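Local coordinates for uncharacterized protein (Streptococcus thermophilus, PDB 2QZI), which is of unknown function but is a small, probably cytosolic alpha+beta protein of the DUF1827 family, with sodium ions bound in the crystal, at residues A[32-37]-A[65-70]. Residues are numbered along the deposited sequence; the frame is centred on the assembly and turned at random.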
ATOM      1  N   TYR A  32       5.846  -4.085   3.116  1.00 74.55           N
ATOM      2  CA  TYR A  32       5.359  -5.215   3.927  1.00 72.17           C
ATOM      3  C   TYR A  32       5.222  -6.466   3.057  1.00 73.40           C
ATOM      4  O   TYR A  32       4.893  -6.383   1.863  1.00 71.61           O
ATOM      5  CB  TYR A  32       3.956  -4.942   4.474  1.00 72.22           C
ATOM      6  CG  TYR A  32       3.864  -3.803   5.447  1.00 75.06           C
ATOM      7  CD1 TYR A  32       3.638  -4.042   6.791  1.00 76.44           C
ATOM      8  CD2 TYR A  32       3.979  -2.445   5.004  1.00 78.29           C
ATOM      9  CE1 TYR A  32       3.551  -3.001   7.684  1.00 78.23           C
ATOM     10  CE2 TYR A  32       3.925  -1.392   5.924  1.00 76.63           C
ATOM     11  CZ  TYR A  32       3.676  -1.693   7.247  1.00 77.24           C
ATOM     12  OH  TYR A  32       3.602  -0.675   8.175  1.00 78.80           O
ATOM     13  N   SER A  33       5.466  -7.611   3.690  1.00 73.20           N
ATOM     14  CA  SER A  33       5.073  -8.921   3.230  1.00 76.44           C
ATOM     15  C   SER A  33       3.692  -9.317   3.763  1.00 77.56           C
ATOM     16  O   SER A  33       3.287  -8.947   4.864  1.00 78.66           O
ATOM     17  CB  SER A  33       6.049  -9.958   3.809  1.00 78.00           C
ATOM     18  OG  SER A  33       7.117 -10.073   2.888  1.00 83.05           O
ATOM     19  N   ALA A  34       2.972 -10.079   2.959  1.00 78.55           N
ATOM     20  CA  ALA A  34       1.738 -10.720   3.331  1.00 77.64           C
ATOM     21  C   ALA A  34       1.933 -12.143   2.754  1.00 77.38           C
ATOM     22  O   ALA A  34       1.422 -12.476   1.712  1.00 77.96           O
ATOM     23  CB  ALA A  34       0.566  -9.936   2.697  1.00 77.63           C
ATOM     24  N   GLY A  35       2.749 -12.957   3.419  1.00 77.28           N
ATOM     25  CA  GLY A  35       3.167 -14.265   2.874  1.00 76.65           C
ATOM     26  C   GLY A  35       4.113 -14.009   1.707  1.00 76.62           C
ATOM     27  O   GLY A  35       5.124 -13.349   1.891  1.00 77.55           O
ATOM     28  N   ASN A  36       3.787 -14.490   0.507  1.00 75.56           N
ATOM     29  CA  ASN A  36       4.615 -14.189  -0.676  1.00 74.88           C
ATOM     30  C   ASN A  36       4.137 -12.992  -1.534  1.00 73.37           C
ATOM     31  O   ASN A  36       4.754 -12.639  -2.536  1.00 72.70           O
ATOM     32  CB  ASN A  36       4.924 -15.433  -1.525  1.00 76.29           C
ATOM     33  CG  ASN A  36       3.681 -16.287  -1.845  1.00 78.05           C
ATOM     34  OD1 ASN A  36       2.578 -15.792  -2.045  1.00 80.20           O
ATOM     35  ND2 ASN A  36       3.893 -17.589  -1.918  1.00 80.17           N
ATOM     36  N   THR A  37       3.057 -12.370  -1.081  1.00 71.61           N
ATOM     37  CA  THR A  37       2.580 -11.105  -1.583  1.00 70.08           C
ATOM     38  C   THR A  37       3.363  -9.924  -0.998  1.00 70.75           C
ATOM     39  O   THR A  37       3.658  -9.866   0.233  1.00 65.51           O
ATOM     40  CB  THR A  37       1.045 -10.982  -1.311  1.00 70.87           C
ATOM     41  OG1 THR A  37       0.347 -11.960  -2.087  1.00 68.58           O
ATOM     42  CG2 THR A  37       0.505  -9.648  -1.722  1.00 67.82           C
ATOM     43  N   GLU A  65      -8.630  -7.758   0.504  1.00 77.25           N
ATOM     44  CA  GLU A  65      -9.543  -7.233   1.538  1.00 78.45           C
ATOM     45  C   GLU A  65      -8.888  -7.152   2.932  1.00 76.78           C
ATOM     46  O   GLU A  65      -9.039  -6.144   3.646  1.00 77.42           O
ATOM     47  CB  GLU A  65     -10.834  -8.066   1.574  1.00 79.66           C
ATOM     48  CG  GLU A  65     -12.009  -7.555   0.645  1.00 86.83           C
ATOM     49  CD  GLU A  65     -11.590  -6.792  -0.669  1.00 94.16           C
ATOM     50  OE1 GLU A  65     -11.484  -7.468  -1.748  1.00 96.17           O
ATOM     51  OE2 GLU A  65     -11.414  -5.527  -0.614  1.00 93.08           O
ATOM     52  N   VAL A  66      -8.143  -8.190   3.290  1.00 74.14           N
ATOM     53  CA  VAL A  66      -7.371  -8.236   4.518  1.00 72.57           C
ATOM     54  C   VAL A  66      -6.281  -7.153   4.523  1.00 71.48           C
ATOM     55  O   VAL A  66      -6.054  -6.485   5.528  1.00 70.30           O
ATOM     56  CB  VAL A  66      -6.795  -9.655   4.750  1.00 72.35           C
ATOM     57  CG1 VAL A  66      -5.725  -9.685   5.837  1.00 74.81           C
ATOM     58  CG2 VAL A  66      -7.921 -10.634   5.101  1.00 70.29           C
ATOM     59  N   ILE A  67      -5.640  -6.938   3.382  1.00 70.73           N
ATOM     60  CA  ILE A  67      -4.528  -5.979   3.328  1.00 69.43           C
ATOM     61  C   ILE A  67      -5.051  -4.560   3.423  1.00 69.91           C
ATOM     62  O   ILE A  67      -4.481  -3.699   4.125  1.00 68.45           O
ATOM     63  CB  ILE A  67      -3.656  -6.162   2.061  1.00 70.38           C
ATOM     64  CG1 ILE A  67      -2.796  -7.493   2.194  1.00 70.09           C
ATOM     65  CG2 ILE A  67      -2.694  -4.975   1.894  1.00 64.19           C
ATOM     66  CD1 ILE A  67      -2.310  -7.949   0.837  1.00 69.48           C
ATOM     67  N   ARG A  68      -6.149  -4.354   2.728  1.00 69.39           N
ATOM     68  CA  ARG A  68      -6.758  -3.032   2.683  0.50 70.98           C
ATOM     69  C   ARG A  68      -7.280  -2.677   4.064  1.00 71.15           C
ATOM     70  O   ARG A  68      -7.082  -1.535   4.502  1.00 71.55           O
ATOM     71  CB  ARG A  68      -7.888  -2.943   1.647  0.50 69.94           C
ATOM     72  CG  ARG A  68      -8.435  -1.516   1.508  0.50 72.82           C
ATOM     73  CD  ARG A  68      -9.841  -1.453   0.848  0.50 71.54           C
ATOM     74  NE  ARG A  68      -9.792  -1.105  -0.563  0.50 76.74           N
ATOM     75  CZ  ARG A  68     -10.199  -1.883  -1.582  0.50 75.72           C
ATOM     76  NH1 ARG A  68     -10.103  -1.417  -2.822  0.50 61.61           N
ATOM     77  NH2 ARG A  68     -10.673  -3.125  -1.364  0.50 75.36           N
ATOM     78  N   GLU A  69      -7.934  -3.633   4.747  1.00 71.08           N
ATOM     79  CA  GLU A  69      -8.544  -3.303   6.014  1.00 73.39           C
ATOM     80  C   GLU A  69      -7.472  -3.144   7.122  1.00 73.63           C
ATOM     81  O   GLU A  69      -7.706  -2.401   8.088  1.00 75.22           O
ATOM     82  CB  GLU A  69      -9.633  -4.314   6.400  1.00 75.27           C
ATOM     83  CG  GLU A  69     -10.977  -4.161   5.598  1.00 81.76           C
ATOM     84  CD  GLU A  69     -11.636  -2.729   5.667  1.00 90.25           C
ATOM     85  OE1 GLU A  69     -12.027  -2.175   4.582  1.00 91.03           O
ATOM     86  OE2 GLU A  69     -11.744  -2.168   6.797  1.00 91.18           O
ATOM     87  N   PHE A  70      -6.325  -3.824   6.982  1.00 71.46           N
ATOM     88  CA  PHE A  70      -5.169  -3.627   7.860  1.00 70.80           C
ATOM     89  C   PHE A  70      -4.640  -2.192   7.783  1.00 71.80           C
ATOM     90  O   PHE A  70      -4.418  -1.554   8.797  1.00 72.97           O
ATOM     91  CB  PHE A  70      -4.035  -4.597   7.503  1.00 69.94           C
ATOM     92  CG  PHE A  70      -2.779  -4.440   8.391  1.00 70.01           C
ATOM     93  CD1 PHE A  70      -2.674  -5.109   9.609  1.00 68.32           C
ATOM     94  CD2 PHE A  70      -1.731  -3.614   7.987  1.00 70.48           C
ATOM     95  CE1 PHE A  70      -1.500  -4.954  10.421  1.00 69.59           C
ATOM     96  CE2 PHE A  70      -0.591  -3.404   8.783  1.00 74.36           C
ATOM     97  CZ  PHE A  70      -0.462  -4.100  10.012  1.00 71.85           C
TER
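The side chains of Ile67 and Phe70 pack on those of Tyr32, Ala34 and Thr37 in a buried, apolar helix-on-sheet contact, where helix 61-74 lies over the hairpin formed by strands 28-34 and 37-44. Ile67 carries the centre of it. With CG1 anti to its carbonyl carbon (chi1 -72°) and the chain extended beyond, CD1 reaches the turn end of the hairpin, 4.0 Å from Ala34 CB and 4.2 Å from Thr37 CG2. One methyl meets both strands where a type II' turn from Ala34 to Thr37 links them; paired backbone hydrogen bonds close the turn, Ala34 N to Thr37 O at 2.8 Å and Thr37 N to Ala34 O at 3.2 Å. One helical turn further on, Phe70 meets Tyr32 loosely and at a slant, Phe70 CE2 lying 4.3 Å from Tyr32 CE1. Hydrogen bonds link Thr37 OG1 to Glu63 OE1 in helix 61-74, and Tyr32 OH to Lys75 NZ just past its end and to Glu30 OE1 on its own strand. Phe71 sets its ring edge-to-face with that of Tyr32, while Leu6 of strand 6-8, Val39 of strand 37-44 and Ile52 of strand 47-53 also pack against Ile67 between helix and sheet.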